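Beta-L-arabinobiosidase (Bacteroides thetaiotaomicron, PDB 5MQR) probably hydrolyses glycosidic bonds in plant pectin as a beta-L-arabinobiosidase, and may also have sialidase activity. Local coordinates at residues 864-867 against 868-871. Residues are numbered along the deposited sequence; the frame is centred on the assembly and turned at random.
Sequences LWNT and RHQF
A tight antiparallel hairpin with a G1 beta bulge follows helix 843-864 in the MGH1-like glycoside hydrolase region: strand 865-866 turns through T867-H869 and returns at F871, with Q870 and F871 both set against N866. N866 N donates to F871 O at 2.9 Å. In the bulge, N866 O takes two weak bonds, from Q870 N and from F871 N, and Q870 adopts left-handed backbone angles (57°/69°).

The N866 side chain braces the turn from within. Its CG lies anti to the backbone N (chi1 178°), next to the carbonyl carbon, which carries OD1 forward over the turn to H869 N, 2.9 Å away. That N-H points almost straight at the oxygen but comes in from above the amide plane. OD1 also sits over one face of the R868 guanidinium, toward its rim, while the amide plane runs nearly parallel to that of the H869 imidazole. Beyond the hairpin, N866 ND2 bonds to N882 OD1, and H869 ND1 to E873 OE2, so both polar ends are tied to the chain that follows.

W865 covers the bulge with its indole. F871 N lies over one face of the W865 ring, toward its rim, 3.2 Å from W865 CZ3. On the same ring, W865 CZ2 meets Q870 CB at 3.8 Å. Y903 and F872 make edge-to-face contacts with the same indole. Replacing W865 with an alanine would probably uncover the backbone at Q870 and F871 and leave Y903 and F872 without their aromatic partner. At the solvent side, one water accepts from T867 N at 3.1 Å and, more weakly, from R868 NH1 at 3.2 Å.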
loop_
_atom_site.group_PDB
_atom_site.type_symbol
_atom_site.label_atom_id
_atom_site.label_comp_id
_atom_site.label_asym_id
_atom_site.label_seq_id
_atom_site.Cartn_x
_atom_site.Cartn_y
_atom_site.Cartn_z
ATOM N N LEU A 864 -34.235 -27.903 23.837
ATOM C CA LEU A 864 -32.980 -28.561 23.417
ATOM C C LEU A 864 -31.778 -28.241 24.292
ATOM O O LEU A 864 -30.792 -28.978 24.280
ATOM C CB LEU A 864 -32.682 -28.289 21.948
ATOM C CG LEU A 864 -33.788 -28.739 20.985
ATOM C CD1 LEU A 864 -33.306 -28.549 19.554
ATOM C CD2 LEU A 864 -34.226 -30.179 21.209
ATOM N N TRP A 865 -31.867 -27.163 25.069
ATOM C CA TRP A 865 -30.863 -26.846 26.066
ATOM C C TRP A 865 -30.935 -27.889 27.180
ATOM O O TRP A 865 -31.941 -27.985 27.886
ATOM C CB TRP A 865 -31.091 -25.458 26.641
ATOM C CG TRP A 865 -30.017 -25.036 27.599
ATOM C CD1 TRP A 865 -30.147 -24.805 28.947
ATOM C CD2 TRP A 865 -28.640 -24.821 27.289
ATOM N NE1 TRP A 865 -28.935 -24.443 29.484
ATOM C CE2 TRP A 865 -27.992 -24.454 28.494
ATOM C CE3 TRP A 865 -27.887 -24.909 26.113
ATOM C CZ2 TRP A 865 -26.626 -24.158 28.547
ATOM C CZ3 TRP A 865 -26.524 -24.609 26.165
ATOM C CH2 TRP A 865 -25.911 -24.239 27.372
ATOM N N ASN A 866 -29.879 -28.686 27.305
ATOM C CA ASN A 866 -29.770 -29.713 28.360
ATOM C C ASN A 866 -29.150 -29.009 29.550
ATOM O O ASN A 866 -28.015 -28.560 29.459
ATOM C CB ASN A 866 -28.885 -30.867 27.857
ATOM C CG ASN A 866 -28.672 -31.955 28.881
ATOM O OD1 ASN A 866 -28.391 -31.684 30.045
ATOM N ND2 ASN A 866 -28.763 -33.198 28.439
ATOM N N THR A 867 -29.896 -28.891 30.648
ATOM C CA THR A 867 -29.447 -28.119 31.817
ATOM C C THR A 867 -28.434 -28.867 32.700
ATOM O O THR A 867 -27.710 -28.223 33.451
ATOM C CB THR A 867 -30.634 -27.649 32.700
ATOM O OG1 THR A 867 -31.485 -28.758 32.960
ATOM C CG2 THR A 867 -31.448 -26.547 32.007
ATOM N N ARG A 868 -28.389 -30.201 32.628
ATOM C CA ARG A 868 -27.357 -30.979 33.344
ATOM C C ARG A 868 -25.987 -30.732 32.695
ATOM O O ARG A 868 -25.030 -30.381 33.379
ATOM C CB ARG A 868 -27.698 -32.490 33.418
ATOM C CG ARG A 868 -28.770 -32.806 34.482
ATOM C CD ARG A 868 -29.438 -34.206 34.454
ATOM N NE ARG A 868 -29.619 -34.859 33.133
ATOM C CZ ARG A 868 -30.394 -34.430 32.114
ATOM N NH1 ARG A 868 -31.076 -33.280 32.178
ATOM N NH2 ARG A 868 -30.474 -35.150 30.989
ATOM N N HIS A 869 -25.929 -30.869 31.372
ATOM C CA HIS A 869 -24.692 -30.658 30.604
ATOM C C HIS A 869 -24.340 -29.205 30.275
ATOM O O HIS A 869 -23.177 -28.904 29.988
ATOM C CB HIS A 869 -24.753 -31.442 29.284
ATOM C CG HIS A 869 -24.600 -32.914 29.450
ATOM N ND1 HIS A 869 -24.733 -33.796 28.400
ATOM C CD2 HIS A 869 -24.321 -33.664 30.542
ATOM C CE1 HIS A 869 -24.522 -35.024 28.833
ATOM N NE2 HIS A 869 -24.286 -34.972 30.133
ATOM N N GLN A 870 -25.334 -28.320 30.271
ATOM C CA GLN A 870 -25.156 -26.951 29.778
ATOM C C GLN A 870 -24.650 -26.973 28.334
ATOM O O GLN A 870 -23.514 -26.630 28.029
ATOM C CB GLN A 870 -24.265 -26.134 30.723
ATOM C CG GLN A 870 -24.776 -26.121 32.153
ATOM C CD GLN A 870 -23.913 -25.282 33.055
ATOM O OE1 GLN A 870 -23.862 -24.055 32.943
ATOM N NE2 GLN A 870 -23.220 -25.939 33.959
ATOM N N PHE A 871 -25.537 -27.407 27.455
ATOM C CA PHE A 871 -25.202 -27.673 26.067
ATOM C C PHE A 871 -26.485 -28.016 25.293
ATOM O O PHE A 871 -27.384 -28.694 25.826
ATOM C CB PHE A 871 -24.220 -28.852 25.983
ATOM C CG PHE A 871 -23.350 -28.817 24.782
ATOM C CD1 PHE A 871 -22.215 -28.010 24.757
ATOM C CD2 PHE A 871 -23.676 -29.550 23.660
ATOM C CE1 PHE A 871 -21.411 -27.952 23.627
ATOM C CE2 PHE A 871 -22.875 -29.499 22.529
ATOM C CZ PHE A 871 -21.742 -28.699 22.514
HETATM O O HOH W 1 -32.371 -30.693 30.739
#